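PDB 2H1T: hypothetical protein from Pseudomonas aeruginosa, which is of unknown biochemical function but probably binds glycolipids, with a possible role in glycolipid metabolism. Local coordinates for residues 22-27 with 48-53; 44-49 with 105-110; 65-70 with 137-142; 76-81 with 132-137. All coordinates share one frame; numbering follows the deposited sequence.

Interaction 1 of 4, residues 22-27 with 48-53. With EDO (1,2-ethanediol), chain D.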
# COMPACT_ATOMS: atom_id res chain seq x y z
N GLU A 22 -5.69 -4.74 6.72
CA GLU A 22 -6.79 -5.25 5.94
C GLU A 22 -8.08 -4.69 6.54
O GLU A 22 -8.32 -4.76 7.76
CB GLU A 22 -6.80 -6.80 5.96
CG GLU A 22 -8.02 -7.39 5.30
CD GLU A 22 -8.03 -8.90 5.17
OE1 GLU A 22 -7.30 -9.55 5.89
OE2 GLU A 22 -8.80 -9.41 4.34
N ALA A 23 -8.92 -4.14 5.65
CA ALA A 23 -10.27 -3.68 5.98
C ALA A 23 -11.30 -4.50 5.21
O ALA A 23 -11.32 -4.51 3.96
CB ALA A 23 -10.42 -2.22 5.68
N LEU A 24 -12.14 -5.20 5.95
CA LEU A 24 -13.09 -6.10 5.33
C LEU A 24 -14.55 -5.74 5.68
O LEU A 24 -14.85 -5.35 6.82
CB LEU A 24 -12.76 -7.53 5.76
CG LEU A 24 -13.64 -8.69 5.30
CD1 LEU A 24 -12.76 -9.96 5.27
CD2 LEU A 24 -14.83 -8.88 6.23
N ARG A 25 -15.43 -5.91 4.69
CA ARG A 25 -16.88 -5.78 4.92
C ARG A 25 -17.53 -7.16 4.80
O ARG A 25 -17.31 -7.87 3.82
CB ARG A 25 -17.53 -4.85 3.90
CG ARG A 25 -18.94 -4.43 4.31
CD ARG A 25 -19.56 -3.44 3.32
NE ARG A 25 -19.69 -4.05 1.99
CZ ARG A 25 -18.91 -3.80 0.95
NH1 ARG A 25 -17.91 -2.91 1.03
NH2 ARG A 25 -19.14 -4.44 -0.20
N LEU A 26 -18.34 -7.52 5.78
CA LEU A 26 -18.91 -8.84 5.83
C LEU A 26 -20.41 -8.76 5.70
O LEU A 26 -21.08 -8.06 6.47
CB LEU A 26 -18.54 -9.54 7.15
CG LEU A 26 -19.11 -10.96 7.32
CD1 LEU A 26 -18.54 -11.89 6.22
CD2 LEU A 26 -18.78 -11.50 8.69
N GLU A 27 -20.92 -9.49 4.72
CA GLU A 27 -22.36 -9.82 4.63
C GLU A 27 -22.60 -11.28 5.02
O GLU A 27 -21.68 -12.01 5.36
CB GLU A 27 -22.84 -9.59 3.21
CG GLU A 27 -22.36 -8.31 2.58
CD GLU A 27 -22.87 -8.18 1.17
OE1 GLU A 27 -23.98 -8.68 0.88
OE2 GLU A 27 -22.15 -7.58 0.34
N LEU A 48 -4.15 -5.83 -2.44
CA LEU A 48 -4.99 -6.94 -2.84
C LEU A 48 -6.43 -6.56 -2.52
O LEU A 48 -6.75 -6.17 -1.39
CB LEU A 48 -4.62 -8.20 -2.05
CG LEU A 48 -5.53 -9.41 -2.35
CD1 LEU A 48 -5.38 -9.83 -3.79
CD2 LEU A 48 -5.19 -10.58 -1.47
N ASP A 49 -7.30 -6.66 -3.51
CA ASP A 49 -8.75 -6.51 -3.33
C ASP A 49 -9.33 -7.88 -3.61
O ASP A 49 -8.96 -8.52 -4.57
CB ASP A 49 -9.33 -5.50 -4.34
CG ASP A 49 -8.81 -4.09 -4.13
OD1 ASP A 49 -8.65 -3.66 -2.99
OD2 ASP A 49 -8.55 -3.40 -5.15
N TYR A 50 -10.20 -8.38 -2.74
CA TYR A 50 -10.79 -9.65 -3.02
C TYR A 50 -12.22 -9.76 -2.54
O TYR A 50 -12.64 -9.02 -1.65
CB TYR A 50 -9.92 -10.78 -2.44
CG TYR A 50 -9.94 -10.95 -0.91
CD1 TYR A 50 -10.95 -11.68 -0.26
CD2 TYR A 50 -8.89 -10.48 -0.12
CE1 TYR A 50 -10.94 -11.85 1.13
CE2 TYR A 50 -8.86 -10.70 1.27
CZ TYR A 50 -9.88 -11.38 1.87
OH TYR A 50 -9.83 -11.58 3.25
N ARG A 51 -12.94 -10.68 -3.15
CA ARG A 51 -14.30 -10.96 -2.72
C ARG A 51 -14.49 -12.46 -2.66
O ARG A 51 -14.13 -13.16 -3.61
CB ARG A 51 -15.30 -10.29 -3.68
CG ARG A 51 -16.79 -10.67 -3.39
CD ARG A 51 -17.79 -10.02 -4.37
NE ARG A 51 -17.54 -10.35 -5.78
CZ ARG A 51 -17.98 -11.43 -6.43
NH1 ARG A 51 -18.70 -12.38 -5.80
NH2 ARG A 51 -17.69 -11.58 -7.72
N LEU A 52 -15.03 -12.93 -1.55
CA LEU A 52 -15.40 -14.34 -1.38
C LEU A 52 -16.89 -14.48 -1.20
O LEU A 52 -17.55 -13.61 -0.61
CB LEU A 52 -14.68 -14.97 -0.17
CG LEU A 52 -13.16 -14.78 -0.13
CD1 LEU A 52 -12.59 -15.40 1.17
CD2 LEU A 52 -12.51 -15.34 -1.41
N ARG A 53 -17.43 -15.56 -1.75
CA ARG A 53 -18.84 -15.87 -1.60
C ARG A 53 -18.94 -17.35 -1.25
O ARG A 53 -18.26 -18.19 -1.84
CB ARG A 53 -19.61 -15.53 -2.88
CG ARG A 53 -21.09 -15.91 -2.85
CD ARG A 53 -21.86 -15.49 -4.14
NE ARG A 53 -21.34 -16.19 -5.32
CZ ARG A 53 -21.63 -17.44 -5.65
NH1 ARG A 53 -22.45 -18.17 -4.90
NH2 ARG A 53 -21.11 -17.98 -6.74
C1 EDO D . -12.30 -7.04 -6.23
O1 EDO D . -11.86 -8.39 -6.39
C2 EDO D . -13.70 -7.01 -5.62
O2 EDO D . -13.86 -5.91 -4.70

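Interaction 2 of 4, residues 44-49 with 105-110. With EDO (1,2-ethanediol), chain D.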
# COMPACT_ATOMS: atom_id res chain seq x y z
N LEU A 44 8.59 -3.86 -1.76
CA LEU A 44 7.71 -2.85 -2.31
C LEU A 44 6.24 -3.23 -2.03
O LEU A 44 5.90 -4.41 -1.91
CB LEU A 44 7.94 -2.68 -3.81
CG LEU A 44 9.39 -2.30 -4.20
CD1 LEU A 44 9.55 -2.28 -5.71
CD2 LEU A 44 9.77 -0.95 -3.60
N PRO A 45 5.39 -2.22 -1.89
CA PRO A 45 4.00 -2.47 -1.48
C PRO A 45 3.09 -3.06 -2.55
O PRO A 45 3.30 -2.86 -3.72
CB PRO A 45 3.48 -1.08 -1.08
CG PRO A 45 4.34 -0.10 -1.86
CD PRO A 45 5.69 -0.79 -2.03
N TYR A 46 2.08 -3.80 -2.13
CA TYR A 46 1.00 -4.17 -3.03
C TYR A 46 -0.35 -3.91 -2.35
O TYR A 46 -0.43 -3.65 -1.15
CB TYR A 46 1.14 -5.63 -3.51
CG TYR A 46 1.01 -6.66 -2.41
CD1 TYR A 46 -0.23 -7.20 -2.09
CD2 TYR A 46 2.14 -7.12 -1.70
CE1 TYR A 46 -0.38 -8.17 -1.04
CE2 TYR A 46 1.99 -8.08 -0.62
CZ TYR A 46 0.72 -8.60 -0.33
OH TYR A 46 0.52 -9.52 0.70
N GLN A 47 -1.40 -3.91 -3.16
CA GLN A 47 -2.74 -3.89 -2.64
C GLN A 47 -3.50 -5.03 -3.30
O GLN A 47 -3.52 -5.13 -4.54
CB GLN A 47 -3.47 -2.59 -2.91
CG GLN A 47 -4.92 -2.62 -2.37
CD GLN A 47 -5.57 -1.25 -2.24
OE1 GLN A 47 -4.93 -0.30 -1.76
NE2 GLN A 47 -6.84 -1.14 -2.66
N LEU A 48 -4.15 -5.83 -2.44
CA LEU A 48 -4.99 -6.94 -2.84
C LEU A 48 -6.43 -6.56 -2.52
O LEU A 48 -6.75 -6.17 -1.39
CB LEU A 48 -4.62 -8.20 -2.05
CG LEU A 48 -5.53 -9.41 -2.35
CD1 LEU A 48 -5.38 -9.83 -3.79
CD2 LEU A 48 -5.19 -10.58 -1.47
N ASP A 49 -7.30 -6.66 -3.51
CA ASP A 49 -8.75 -6.51 -3.33
C ASP A 49 -9.33 -7.88 -3.61
O ASP A 49 -8.96 -8.52 -4.57
CB ASP A 49 -9.33 -5.50 -4.34
CG ASP A 49 -8.81 -4.09 -4.13
OD1 ASP A 49 -8.65 -3.66 -2.99
OD2 ASP A 49 -8.55 -3.40 -5.15
N ILE A 105 -6.02 -17.47 2.51
CA ILE A 105 -5.29 -16.37 1.84
C ILE A 105 -4.27 -15.92 2.86
O ILE A 105 -4.64 -15.64 4.00
CB ILE A 105 -6.23 -15.15 1.58
CG1 ILE A 105 -7.32 -15.46 0.54
CG2 ILE A 105 -5.39 -13.97 1.11
CD1 ILE A 105 -8.58 -14.62 0.69
N TRP A 106 -3.02 -15.77 2.43
CA TRP A 106 -1.96 -15.06 3.20
C TRP A 106 -1.78 -13.71 2.51
O TRP A 106 -1.71 -13.65 1.29
CB TRP A 106 -0.61 -15.81 3.20
CG TRP A 106 0.53 -14.95 3.68
CD1 TRP A 106 1.42 -14.20 2.92
CD2 TRP A 106 0.87 -14.69 5.06
NE1 TRP A 106 2.26 -13.48 3.76
CE2 TRP A 106 1.95 -13.77 5.06
CE3 TRP A 106 0.33 -15.11 6.27
CZ2 TRP A 106 2.52 -13.30 6.25
CZ3 TRP A 106 0.91 -14.64 7.46
CH2 TRP A 106 1.99 -13.75 7.43
N PRO A 107 -1.65 -12.63 3.29
CA PRO A 107 -1.74 -12.54 4.74
C PRO A 107 -3.11 -12.09 5.23
O PRO A 107 -3.39 -10.88 5.30
CB PRO A 107 -0.69 -11.47 5.05
CG PRO A 107 -0.69 -10.59 3.88
CD PRO A 107 -1.14 -11.37 2.70
N SER A 108 -3.96 -13.04 5.62
CA SER A 108 -5.26 -12.65 6.18
C SER A 108 -5.77 -13.61 7.22
O SER A 108 -5.94 -14.80 6.96
CB SER A 108 -6.33 -12.48 5.11
OG SER A 108 -7.61 -12.22 5.68
N PRO A 109 -6.13 -13.08 8.40
CA PRO A 109 -6.71 -14.01 9.37
C PRO A 109 -8.22 -14.21 9.17
O PRO A 109 -8.87 -15.03 9.87
CB PRO A 109 -6.41 -13.32 10.70
CG PRO A 109 -6.51 -11.92 10.38
CD PRO A 109 -5.97 -11.73 8.97
N PHE A 110 -8.78 -13.51 8.19
CA PHE A 110 -10.20 -13.75 7.85
C PHE A 110 -10.48 -15.21 7.55
O PHE A 110 -11.46 -15.79 8.07
CB PHE A 110 -10.69 -12.92 6.67
CG PHE A 110 -12.12 -13.23 6.26
CD1 PHE A 110 -13.16 -13.24 7.21
CD2 PHE A 110 -12.43 -13.48 4.97
CE1 PHE A 110 -14.47 -13.52 6.86
CE2 PHE A 110 -13.75 -13.77 4.62
CZ PHE A 110 -14.76 -13.79 5.56
C1 EDO D . -12.30 -7.04 -6.23
O1 EDO D . -11.86 -8.39 -6.39
C2 EDO D . -13.70 -7.01 -5.62
O2 EDO D . -13.86 -5.91 -4.70

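Interaction 3 of 4, residues 65-70 with 137-142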
# COMPACT_ATOMS: atom_id res chain seq x y z
N PHE A 65 -10.02 -12.11 -7.04
CA PHE A 65 -8.83 -11.40 -6.58
C PHE A 65 -8.33 -10.41 -7.62
O PHE A 65 -8.33 -10.71 -8.81
CB PHE A 65 -7.70 -12.40 -6.38
CG PHE A 65 -7.98 -13.44 -5.34
CD1 PHE A 65 -7.71 -13.19 -3.99
CD2 PHE A 65 -8.48 -14.69 -5.71
CE1 PHE A 65 -7.99 -14.17 -3.03
CE2 PHE A 65 -8.76 -15.65 -4.76
CZ PHE A 65 -8.51 -15.40 -3.42
N HIS A 66 -7.84 -9.26 -7.14
CA HIS A 66 -7.28 -8.22 -8.01
C HIS A 66 -6.18 -7.65 -7.18
O HIS A 66 -6.42 -7.15 -6.08
CB HIS A 66 -8.32 -7.13 -8.35
CG HIS A 66 -7.77 -5.92 -9.02
ND1 HIS A 66 -8.06 -5.60 -10.33
CD2 HIS A 66 -7.02 -4.90 -8.55
CE1 HIS A 66 -7.45 -4.47 -10.65
NE2 HIS A 66 -6.83 -4.02 -9.58
N VAL A 67 -4.96 -7.85 -7.66
CA VAL A 67 -3.77 -7.37 -6.96
C VAL A 67 -3.02 -6.40 -7.83
O VAL A 67 -2.77 -6.68 -8.99
CB VAL A 67 -2.83 -8.51 -6.54
CG1 VAL A 67 -2.39 -9.33 -7.72
CG2 VAL A 67 -1.62 -7.95 -5.84
N GLU A 68 -2.64 -5.28 -7.25
CA GLU A 68 -1.78 -4.32 -7.91
C GLU A 68 -0.45 -4.15 -7.17
O GLU A 68 -0.41 -3.94 -5.95
CB GLU A 68 -2.48 -2.98 -8.05
CG GLU A 68 -3.93 -3.03 -8.44
CD GLU A 68 -4.48 -1.67 -8.87
OE1 GLU A 68 -3.83 -0.61 -8.61
OE2 GLU A 68 -5.57 -1.67 -9.50
N SER A 69 0.62 -4.24 -7.94
CA SER A 69 1.97 -4.16 -7.43
C SER A 69 2.85 -3.54 -8.50
O SER A 69 2.38 -3.22 -9.58
CB SER A 69 2.49 -5.57 -7.10
OG SER A 69 2.70 -6.34 -8.29
N GLU A 70 4.12 -3.38 -8.15
CA GLU A 70 5.08 -2.87 -9.11
C GLU A 70 5.11 -3.75 -10.36
O GLU A 70 5.33 -3.20 -11.44
CB GLU A 70 6.47 -2.74 -8.48
CG GLU A 70 7.50 -2.05 -9.39
CD GLU A 70 8.19 -3.00 -10.37
OE1 GLU A 70 8.23 -4.21 -10.10
OE2 GLU A 70 8.70 -2.54 -11.41
N PRO A 137 1.61 -11.64 -2.87
CA PRO A 137 0.94 -11.09 -4.08
C PRO A 137 0.83 -11.99 -5.33
O PRO A 137 0.15 -11.61 -6.28
CB PRO A 137 1.78 -9.84 -4.38
CG PRO A 137 3.14 -10.16 -3.88
CD PRO A 137 2.99 -11.12 -2.74
N ALA A 138 1.49 -13.14 -5.35
CA ALA A 138 1.57 -13.91 -6.59
C ALA A 138 0.29 -14.64 -6.95
O ALA A 138 0.07 -14.90 -8.12
CB ALA A 138 2.70 -14.87 -6.56
N LEU A 139 -0.50 -14.99 -5.94
CA LEU A 139 -1.83 -15.59 -6.09
C LEU A 139 -1.78 -16.85 -6.96
O LEU A 139 -2.56 -17.02 -7.90
CB LEU A 139 -2.82 -14.59 -6.70
CG LEU A 139 -3.09 -13.27 -5.99
CD1 LEU A 139 -4.20 -12.59 -6.73
CD2 LEU A 139 -3.46 -13.48 -4.56
N GLU A 140 -0.82 -17.71 -6.63
CA GLU A 140 -0.67 -19.03 -7.28
C GLU A 140 -1.17 -20.10 -6.32
O GLU A 140 -0.46 -20.48 -5.39
CB GLU A 140 0.79 -19.26 -7.62
CG GLU A 140 1.21 -18.46 -8.81
CD GLU A 140 2.71 -18.23 -8.86
OE1 GLU A 140 3.43 -18.60 -7.90
OE2 GLU A 140 3.16 -17.64 -9.87
N PRO A 141 -2.42 -20.53 -6.49
CA PRO A 141 -2.95 -21.42 -5.44
C PRO A 141 -2.29 -22.78 -5.36
O PRO A 141 -1.80 -23.31 -6.38
CB PRO A 141 -4.42 -21.59 -5.83
CG PRO A 141 -4.73 -20.34 -6.72
CD PRO A 141 -3.45 -20.25 -7.51
N ARG A 142 -2.27 -23.35 -4.16
CA ARG A 142 -1.94 -24.76 -4.05
C ARG A 142 -2.61 -25.40 -2.88
O ARG A 142 -2.88 -24.73 -1.85
CB ARG A 142 -0.45 -24.97 -3.96
CG ARG A 142 0.19 -24.36 -2.76
CD ARG A 142 1.72 -24.43 -2.83
NE ARG A 142 2.32 -23.56 -1.81
CZ ARG A 142 2.49 -23.90 -0.53
NH1 ARG A 142 2.09 -25.09 -0.09
NH2 ARG A 142 3.07 -23.05 0.32

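Interaction 4 of 4, residues 76-81 with 132-137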
# COMPACT_ATOMS: atom_id res chain seq x y z
N LEU A 76 -7.30 -13.13 -10.45
CA LEU A 76 -7.64 -14.55 -10.31
C LEU A 76 -9.13 -14.69 -9.99
O LEU A 76 -9.66 -14.02 -9.10
CB LEU A 76 -6.78 -15.19 -9.21
CG LEU A 76 -7.03 -16.67 -8.84
CD1 LEU A 76 -6.69 -17.60 -10.05
CD2 LEU A 76 -6.21 -17.05 -7.61
N HIS A 77 -9.79 -15.57 -10.74
CA HIS A 77 -11.21 -15.89 -10.55
C HIS A 77 -11.38 -17.40 -10.40
O HIS A 77 -11.12 -18.16 -11.34
CB HIS A 77 -12.02 -15.43 -11.75
CG HIS A 77 -13.51 -15.47 -11.53
ND1 HIS A 77 -14.41 -15.24 -12.54
CD2 HIS A 77 -14.25 -15.71 -10.42
CE1 HIS A 77 -15.65 -15.35 -12.07
NE2 HIS A 77 -15.57 -15.62 -10.78
N LEU A 78 -11.83 -17.84 -9.24
CA LEU A 78 -12.03 -19.26 -8.94
C LEU A 78 -13.49 -19.53 -8.61
O LEU A 78 -14.18 -18.71 -7.97
CB LEU A 78 -11.15 -19.69 -7.74
CG LEU A 78 -9.64 -19.62 -7.93
CD1 LEU A 78 -8.95 -19.85 -6.64
CD2 LEU A 78 -9.18 -20.64 -9.01
N LEU A 79 -13.98 -20.65 -9.15
CA LEU A 79 -15.29 -21.17 -8.81
C LEU A 79 -15.10 -22.54 -8.15
O LEU A 79 -14.25 -23.31 -8.56
CB LEU A 79 -16.22 -21.26 -10.04
CG LEU A 79 -16.91 -19.98 -10.55
CD1 LEU A 79 -17.59 -20.20 -11.92
CD2 LEU A 79 -17.96 -19.39 -9.60
N ALA A 80 -15.88 -22.82 -7.12
CA ALA A 80 -15.86 -24.12 -6.43
C ALA A 80 -17.30 -24.62 -6.29
O ALA A 80 -18.19 -23.84 -6.02
CB ALA A 80 -15.21 -24.02 -5.06
N ASP A 81 -17.51 -25.93 -6.42
CA ASP A 81 -18.88 -26.46 -6.31
C ASP A 81 -19.39 -26.71 -4.89
O ASP A 81 -20.56 -27.11 -4.71
CB ASP A 81 -19.08 -27.70 -7.20
CG ASP A 81 -18.31 -28.91 -6.75
OD1 ASP A 81 -17.50 -28.83 -5.82
OD2 ASP A 81 -18.57 -29.99 -7.32
N LEU A 132 -7.24 -24.67 0.14
CA LEU A 132 -6.61 -24.06 -1.05
C LEU A 132 -5.86 -22.79 -0.65
O LEU A 132 -6.44 -21.74 -0.39
CB LEU A 132 -7.66 -23.84 -2.16
CG LEU A 132 -7.16 -23.30 -3.46
CD1 LEU A 132 -6.11 -24.27 -4.10
CD2 LEU A 132 -8.36 -23.07 -4.43
N TYR A 133 -4.53 -22.89 -0.59
CA TYR A 133 -3.69 -21.85 0.01
C TYR A 133 -3.27 -20.93 -1.12
O TYR A 133 -2.69 -21.38 -2.12
CB TYR A 133 -2.47 -22.46 0.66
CG TYR A 133 -1.47 -21.44 1.17
CD1 TYR A 133 -1.78 -20.64 2.29
CD2 TYR A 133 -0.22 -21.28 0.57
CE1 TYR A 133 -0.87 -19.71 2.79
CE2 TYR A 133 0.68 -20.35 1.08
CZ TYR A 133 0.35 -19.57 2.18
OH TYR A 133 1.29 -18.64 2.63
N ILE A 134 -3.57 -19.65 -0.96
CA ILE A 134 -3.29 -18.61 -1.98
C ILE A 134 -2.53 -17.50 -1.25
O ILE A 134 -3.07 -16.82 -0.37
CB ILE A 134 -4.61 -18.05 -2.58
CG1 ILE A 134 -5.49 -19.19 -3.05
CG2 ILE A 134 -4.31 -17.05 -3.76
CD1 ILE A 134 -6.93 -18.82 -3.41
N GLU A 135 -1.27 -17.34 -1.63
CA GLU A 135 -0.36 -16.39 -1.01
C GLU A 135 -0.24 -15.17 -1.89
O GLU A 135 0.24 -15.27 -3.04
CB GLU A 135 0.99 -17.07 -0.79
CG GLU A 135 1.96 -16.33 0.04
CD GLU A 135 3.28 -17.11 0.17
OE1 GLU A 135 3.29 -18.22 0.77
OE2 GLU A 135 4.30 -16.58 -0.30
N ALA A 136 -0.68 -14.02 -1.37
CA ALA A 136 -0.43 -12.76 -2.07
C ALA A 136 1.06 -12.40 -1.91
O ALA A 136 1.66 -12.71 -0.88
CB ALA A 136 -1.31 -11.63 -1.51
N PRO A 137 1.61 -11.64 -2.87
CA PRO A 137 0.94 -11.09 -4.08
C PRO A 137 0.83 -11.99 -5.33
O PRO A 137 0.15 -11.61 -6.28
CB PRO A 137 1.78 -9.84 -4.38
CG PRO A 137 3.14 -10.16 -3.88
CD PRO A 137 2.99 -11.12 -2.74

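Interaction 1 of 4, residues 22-27 with 48-53
The phenol ring of Tyr-50 and the carboxylate of Glu-22 are turned 66° apart, so the two flat groups meet neither stacked nor coplanar. Around the Tyr-50 ring gather Phe-110 from the loop after strand 102-106, Phe-65 from strand 60-69 and Ile-105 from the second sheet. Its hydroxyl donates to the carboxylate, with Tyr-50 OH 2.6 Å from Glu-22 OE2, and the bond arrives on the syn lone pair of OE2, on the side of the other carboxylate oxygen. A second, van der Waals touch comes from a methyl of Leu-24, its CD1 3.9 Å from Tyr-50 OH. The Glu-22 chain runs roughly perpendicular to that of Tyr-50. Glu-22 is fully extended, its CG anti to the backbone N (chi1 173°), and this length carries the acid over to a strand that is not its neighbour. Strand 30-38 runs between strands 16-26 and 45-54, and the bond passes over it. Ser-33 of that middle strand also bonds Glu-22 OE2, while Ser-108 holds Glu-22 OE1. On its outer edge the backbone of 22-26 continues the sheet as an antiparallel ladder with the second subunit. The example illustrates how a buried acid can be satisfied by hydroxyl groups: with Tyr-50, Ser-33 and Ser-108 sharing its two oxygens, the carboxylate is held in one rotation close to the subunit interface.

Interaction 2 of 4, residues 44-49 with 105-110
Tyr-46 and Pro-107 approach from opposite directions, and the phenol oxygen meets the flank of the proline ring: Tyr-46 OH lies 3.2 Å from Pro-107 CD and 3.6 Å from Pro-107 CG. Beside this pair, Leu-48 and Ile-105 add a looser apolar touch, with Leu-48 CD2 4.3 Å from Ile-105 CG2. No hydrogen bond joins the two segments. What places the proline is its own turn. The peptide between Trp-106 and Pro-107 is cis, and the proline lies back over the indole, with Pro-107 CB 3.5 Å above the plane of the Trp-106 ring, over its centre. The indole nitrogen is held in turn by Glu-40, and its ring meets Trp-14 of the second subunit. One residue on, Ser-108 OG accepts from the backbone N of Phe-110 at 3.1 Å, forming an ST turn that shapes the exit from strand 102-106. On the strand 45-54 side, Ala-136 packs against both Tyr-46 and Leu-48. Seen as a whole, this is core packing between two beta-sheets, where a tight turn with a cis-proline, at the end of the outermost strand of its sheet, packs against an inner strand of the facing sheet.

Interaction 3 of 4, residues 65-70 with 137-142
Leu-139 makes the tight part of this contact through a single methyl, its CD1, which rests 3.5 Å from Phe-65 CB and 3.9 Å from Val-67 CG1. The side chains of Val-67 and Leu-139 run antiparallel, alongside one another, whereas Phe-65 is crossed at a slant. Val-67 divides its two branches: CG1, placed between the backbone N and the carbonyl carbon (chi1 57°), serves Leu-139 and also lies 3.7 Å from Pro-137 O, while CG2 reaches the ring of Pro-137, 4.2 Å from its CB. Ile-134 touches both Phe-65 and Leu-139 and so continues this buried side inward.

Packing thins out toward the end of strand 60-69. Pro-137 is only partly covered from solvent, and Ser-69, although its CB points toward the loop, makes no close contact with it. Ala-138, whose methyl points away from the strand, and Glu-140 are exposed to solvent. On the other face of the strand the chemistry is polar: His-66 NE2 donates to Glu-68 OE2 at 2.7 Å, nearly straight at 174°, in the imidazole plane and onto the anti lone pair.

The loop is shaped as well as packed. A cis peptide precedes Pro-137, Leu-139 has a left-handed backbone conformation, and Arg-74 of strand 72-80 binds the carbonyls of Ala-138 and Leu-139. Taken together, this is the loop of a beta-hairpin, 126-135 to 142-152, laid over the apolar face of the other sheet with Leu-139 as its main buried side chain.

Interaction 4 of 4, residues 76-81 with 132-137
Two similar first torsions aim Leu-78 and Ile-134 at one another: in Leu-78 CG stands anti to the carbonyl carbon (chi1 -64°), and in Ile-134 CG1 does the same (chi1 -52°). The result is a tip-to-tip meeting, Leu-78 CD1 to Ile-134 CD1 at 3.9 Å. The same methyl of Leu-78 also meets the end of Leu-132, whose CD2 lies 3.9 Å from Leu-78 CD1, so one leucine tip serves two residues on the facing strand. Leu-76 comes in less closely, its CD2 4.3 Å from Ile-134 CG2. The strand segments 76-80 and 132-135 run nearly antiparallel, at 170°, but their axes come no closer than 11.9 Å. That gap is bridged by side chains alone, as expected for strands of two facing sheets. Phe-65 also packs on Leu-76, and Trp-86 covers Leu-78 and Leu-132. Polar chemistry is kept to the other face of strand 126-135, where Tyr-133 OH donates to Glu-135 OE1 at 2.8 Å, on the anti side and tilted out of the carboxylate plane. With only methyl groups in contact and no hydrogen bond across it, the contact probably rests on dispersion and the exclusion of water, with no directional bond to fix its register.

In the fold
Together the four contacts trace the six-stranded sheet from 22-27, on its outermost strand within the chain, to strand 72-80. Interaction 1 stays within that sheet, whereas interactions 2, 3 and 4 join it to strands 102-106 and 126-135 of the second sheet or to the loops after them. Interactions 1 and 2, their centres 11 Å apart, meet at the Ser-108 OG to Glu-22 OE1 hydrogen bond (2.7 Å). Interaction 3 lies about 9 Å, centre to centre, from both interactions 2 and 4, and shares Pro-137 with the latter. A 1,2-ethanediol molecule, probably from crystallisation, is bound by Glu-32 and weakly by Asp-49 O, about 6 Å from the Phe-65 side chain, but marks no established binding site.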